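Local coordinates for N-acetyltransferase (Trypanosoma brucei, PDB 3I3G), which probably catalyses transfer of an acetyl group from acetyl-CoA to D-glucosamine 6-phosphate, a step towards UDP-N-acetylglucosamine, as a GNAT-fold enzyme of the GNA1 subfamily, at residues L121-I124 and S125-K128; D136-E139 and K140-P143. All blocks are in the same frame, centred on the assembly; numbering follows the deposited sequence.

Contact 1 (L121-I124 and S125-K128); sequences LCEI and SRSK
S125 grips the carbonyl of L121 twice, one turn back along helix 113-127. S125 OG gives a hydrogen bond of 2.8 Å to L121 O, and S125 N another of 2.9 Å to the same oxygen; the two donors come from opposite faces of the carbonyl plane. With OG anti to the carbonyl carbon and beside the backbone N (chi1 -61°), the hydroxyl turns back along the helix to that oxygen. R126 N makes the next helical i+4-to-i bond, to C122 O at 2.9 Å. From there the R126 side chain runs extended from CG to NE over the preceding turn, placing NH2 3.9 Å from C122 CB. E123 bends at chi2 (53°) to meet it: E123 OE1 and R126 NH2 form a long salt bridge of 3.8 Å, the side chains crossing at about a right angle. At the helix end, K128 N bonds I124 O weakly and S125 O as well. Further out, I124 and S125 lie on L83 of strand 76-86, while C122 and R126 pack on L159 and L161, respectively, both of the second subunit. The chemistry is uneven: a buried serine hydroxyl is satisfied by a main-chain oxygen, whereas the exposed E123-R126 pair probably adds modest attraction.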
loop_
_atom_site.group_PDB
_atom_site.type_symbol
_atom_site.label_atom_id
_atom_site.label_comp_id
_atom_site.label_asym_id
_atom_site.label_seq_id
_atom_site.Cartn_x
_atom_site.Cartn_y
_atom_site.Cartn_z
ATOM N N LEU A 121 2.113 14.537 4.863
ATOM C CA LEU A 121 2.500 13.306 4.184
ATOM C C LEU A 121 2.718 13.534 2.692
ATOM O O LEU A 121 3.578 12.902 2.078
ATOM C CB LEU A 121 1.455 12.211 4.413
ATOM C CG LEU A 121 1.297 11.746 5.861
ATOM C CD1 LEU A 121 0.411 10.512 5.941
ATOM C CD2 LEU A 121 2.658 11.470 6.481
ATOM N N CYS A 122 1.937 14.439 2.111
ATOM C CA CYS A 122 2.086 14.768 0.698
ATOM C C CYS A 122 3.427 15.444 0.444
ATOM O O CYS A 122 4.073 15.199 -0.574
ATOM C CB CYS A 122 0.944 15.669 0.224
ATOM S SG CYS A 122 -0.624 14.813 -0.013
ATOM N N GLU A 123 3.840 16.299 1.374
ATOM C CA GLU A 123 5.123 16.980 1.258
ATOM C C GLU A 123 6.271 15.980 1.356
ATOM O O GLU A 123 7.219 16.031 0.571
ATOM C CB GLU A 123 5.262 18.061 2.332
ATOM C CG GLU A 123 6.630 18.721 2.366
ATOM C CD GLU A 123 7.052 19.258 1.012
ATOM O OE1 GLU A 123 6.166 19.662 0.226
ATOM O OE2 GLU A 123 8.271 19.277 0.732
ATOM N N ILE A 124 6.181 15.071 2.320
ATOM C CA ILE A 124 7.178 14.019 2.455
ATOM C C ILE A 124 7.257 13.211 1.166
ATOM O O ILE A 124 8.341 12.961 0.642
ATOM C CB ILE A 124 6.857 13.081 3.631
ATOM C CG1 ILE A 124 6.913 13.850 4.953
ATOM C CG2 ILE A 124 7.826 11.907 3.653
ATOM C CD1 ILE A 124 6.495 13.034 6.157
ATOM N N SER A 125 6.097 12.810 0.655
ATOM C CA SER A 125 6.027 12.087 -0.607
ATOM C C SER A 125 6.747 12.862 -1.709
ATOM O O SER A 125 7.564 12.303 -2.440
ATOM C CB SER A 125 4.572 11.835 -1.002
ATOM O OG SER A 125 3.907 11.057 -0.022
ATOM N N ARG A 126 6.437 14.149 -1.822
ATOM C CA ARG A 126 7.084 15.004 -2.811
ATOM C C ARG A 126 8.602 14.933 -2.683
ATOM O O ARG A 126 9.312 14.790 -3.678
ATOM C CB ARG A 126 6.627 16.457 -2.655
ATOM C CG ARG A 126 5.195 16.725 -3.088
ATOM C CD ARG A 126 4.915 18.221 -3.121
ATOM N NE ARG A 126 3.540 18.520 -3.509
ATOM C CZ ARG A 126 2.553 18.746 -2.647
ATOM N NH1 ARG A 126 1.332 19.011 -3.090
ATOM N NH2 ARG A 126 2.788 18.707 -1.342
ATOM N N SER A 127 9.090 15.033 -1.451
ATOM C CA SER A 127 10.525 15.065 -1.187
ATOM C C SER A 127 11.227 13.787 -1.632
ATOM O O SER A 127 12.413 13.804 -1.957
ATOM C CB SER A 127 10.789 15.306 0.301
ATOM O OG SER A 127 10.425 14.173 1.072
ATOM N N LYS A 128 10.491 12.679 -1.639
ATOM C CA LYS A 128 11.062 11.385 -1.997
ATOM C C LYS A 128 10.907 11.083 -3.485
ATOM O O LYS A 128 11.229 9.985 -3.940
ATOM C CB LYS A 128 10.429 10.270 -1.160
ATOM C CG LYS A 128 10.788 10.313 0.319
ATOM C CD LYS A 128 12.261 9.997 0.539
ATOM C CE LYS A 128 12.565 9.752 2.011
ATOM N NZ LYS A 128 12.253 10.938 2.856
#

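Contact 2 (D136-E139 and K140-P143); sequences DSSE and KSLP
A beta turn, S138-S141, joins strand 132-137 of the GNAT fold to helix 142-147, and three serines tie it together. The carbonyl oxygen, S138 O, is held from two directions: S137 OG donates to it at 2.8 Å, in the carbonyl plane and on a lone pair, while S141 N bonds it at 3.3 Å from above that plane. Placing OG anti to its backbone nitrogen (chi1 170°) brings the S137 hydroxyl beside the next carbonyl and leaves it 3.4 Å from S141 CB. S138 OG sits between its own backbone N and carbonyl carbon (chi1 61°), where it also takes a weak bond from S141 N, whose hydrogen is thus shared with S138 O. One residue on, L142 N makes a weak bond to E139 O. Before the turn, D136 and S137 pair in an antiparallel ladder with a strand of the second subunit, whose M157 packs on S137 and L142; Q156 NE2 of D136's own chain hydrogen-bonds D136 OD2. A water joins the two arms of the turn, accepting from S138 N at 2.9 Å and meeting S141 OG weakly at 3.5 Å.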
loop_
_atom_site.group_PDB
_atom_site.type_symbol
_atom_site.label_atom_id
_atom_site.label_comp_id
_atom_site.label_asym_id
_atom_site.label_seq_id
_atom_site.Cartn_x
_atom_site.Cartn_y
_atom_site.Cartn_z
ATOM N N ASP A 136 -7.161 4.958 0.229
ATOM C CA ASP A 136 -8.514 4.429 0.133
ATOM C C ASP A 136 -9.425 5.136 1.124
ATOM O O ASP A 136 -9.134 5.192 2.317
ATOM C CB ASP A 136 -8.524 2.921 0.380
ATOM C CG ASP A 136 -7.833 2.147 -0.723
ATOM O OD1 ASP A 136 -7.912 2.579 -1.893
ATOM O OD2 ASP A 136 -7.214 1.106 -0.421
ATOM N N SER A 137 -10.529 5.677 0.623
ATOM C CA SER A 137 -11.441 6.439 1.461
ATOM C C SER A 137 -12.813 5.792 1.558
ATOM O O SER A 137 -13.336 5.267 0.576
ATOM C CB SER A 137 -11.585 7.865 0.928
ATOM O OG SER A 137 -12.629 8.550 1.597
ATOM N N SER A 138 -13.388 5.831 2.753
ATOM C CA SER A 138 -14.769 5.426 2.940
ATOM C C SER A 138 -15.652 6.465 2.264
ATOM O O SER A 138 -15.174 7.530 1.874
ATOM C CB SER A 138 -15.107 5.341 4.427
ATOM O OG SER A 138 -14.954 6.602 5.054
ATOM N N GLU A 139 -16.935 6.159 2.119
ATOM C CA GLU A 139 -17.860 7.107 1.520
ATOM C C GLU A 139 -17.989 8.340 2.407
ATOM O O GLU A 139 -18.175 9.454 1.921
ATOM C CB GLU A 139 -19.231 6.464 1.305
ATOM C CG GLU A 139 -20.174 7.303 0.462
ATOM C CD GLU A 139 -21.499 6.613 0.209
ATOM O OE1 GLU A 139 -21.838 5.682 0.967
ATOM O OE2 GLU A 139 -22.200 7.005 -0.746
ATOM N N LYS A 140 -17.872 8.128 3.713
ATOM C CA LYS A 140 -18.030 9.200 4.688
ATOM C C LYS A 140 -16.880 10.206 4.632
ATOM O O LYS A 140 -17.061 11.383 4.942
ATOM C CB LYS A 140 -18.159 8.613 6.096
ATOM C CG LYS A 140 -18.753 9.562 7.125
ATOM C CD LYS A 140 -17.756 10.621 7.556
ATOM C CE LYS A 140 -18.329 11.488 8.665
ATOM N NZ LYS A 140 -17.328 12.451 9.198
ATOM N N SER A 141 -15.700 9.740 4.232
ATOM C CA SER A 141 -14.517 10.599 4.171
ATOM C C SER A 141 -14.287 11.167 2.774
ATOM O O SER A 141 -13.390 11.984 2.568
ATOM C CB SER A 141 -13.273 9.831 4.628
ATOM O OG SER A 141 -13.395 9.414 5.975
ATOM N N LEU A 142 -15.047 10.734 1.817
ATOM C CA LEU A 142 -14.862 11.175 0.476
ATOM C C LEU A 142 -14.785 12.696 0.348
ATOM O O LEU A 142 -13.853 13.192 -0.198
ATOM C CB LEU A 142 -15.988 10.608 -0.369
ATOM C CG LEU A 142 -15.846 10.526 -1.853
ATOM C CD1 LEU A 142 -14.654 9.865 -2.245
ATOM C CD2 LEU A 142 -17.042 9.761 -2.422
ATOM N N PRO A 143 -15.776 13.409 0.848
ATOM C CA PRO A 143 -15.809 14.870 0.753
ATOM C C PRO A 143 -14.541 15.512 1.310
ATOM O O PRO A 143 -14.002 16.445 0.711
ATOM C CB PRO A 143 -17.014 15.250 1.619
ATOM C CG PRO A 143 -17.879 14.036 1.615
ATOM C CD PRO A 143 -16.928 12.878 1.595
HETATM O O HOH W 1 -11.678 6.588 4.983
#

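In the fold
Contact 1 comes first along the chain, and strand 132-137 leads from it towards contact 2. Helix 113-127, which carries contact 1, is the crossover of the beta-alpha-beta unit between parallel strands 96-104 and 132-137; contact 2 lies where the second of these strands gives way to helix 142-147. Their centres are 22 Å apart and their nearest atoms about 11 Å, so they do not touch. What they share is the dimer interface: contact 1 meets L159 and L161 of the second subunit, contact 2 its E154 and M157. The helix thus contributes side-chain packing, while at contact 2 the sheet itself continues into the partner.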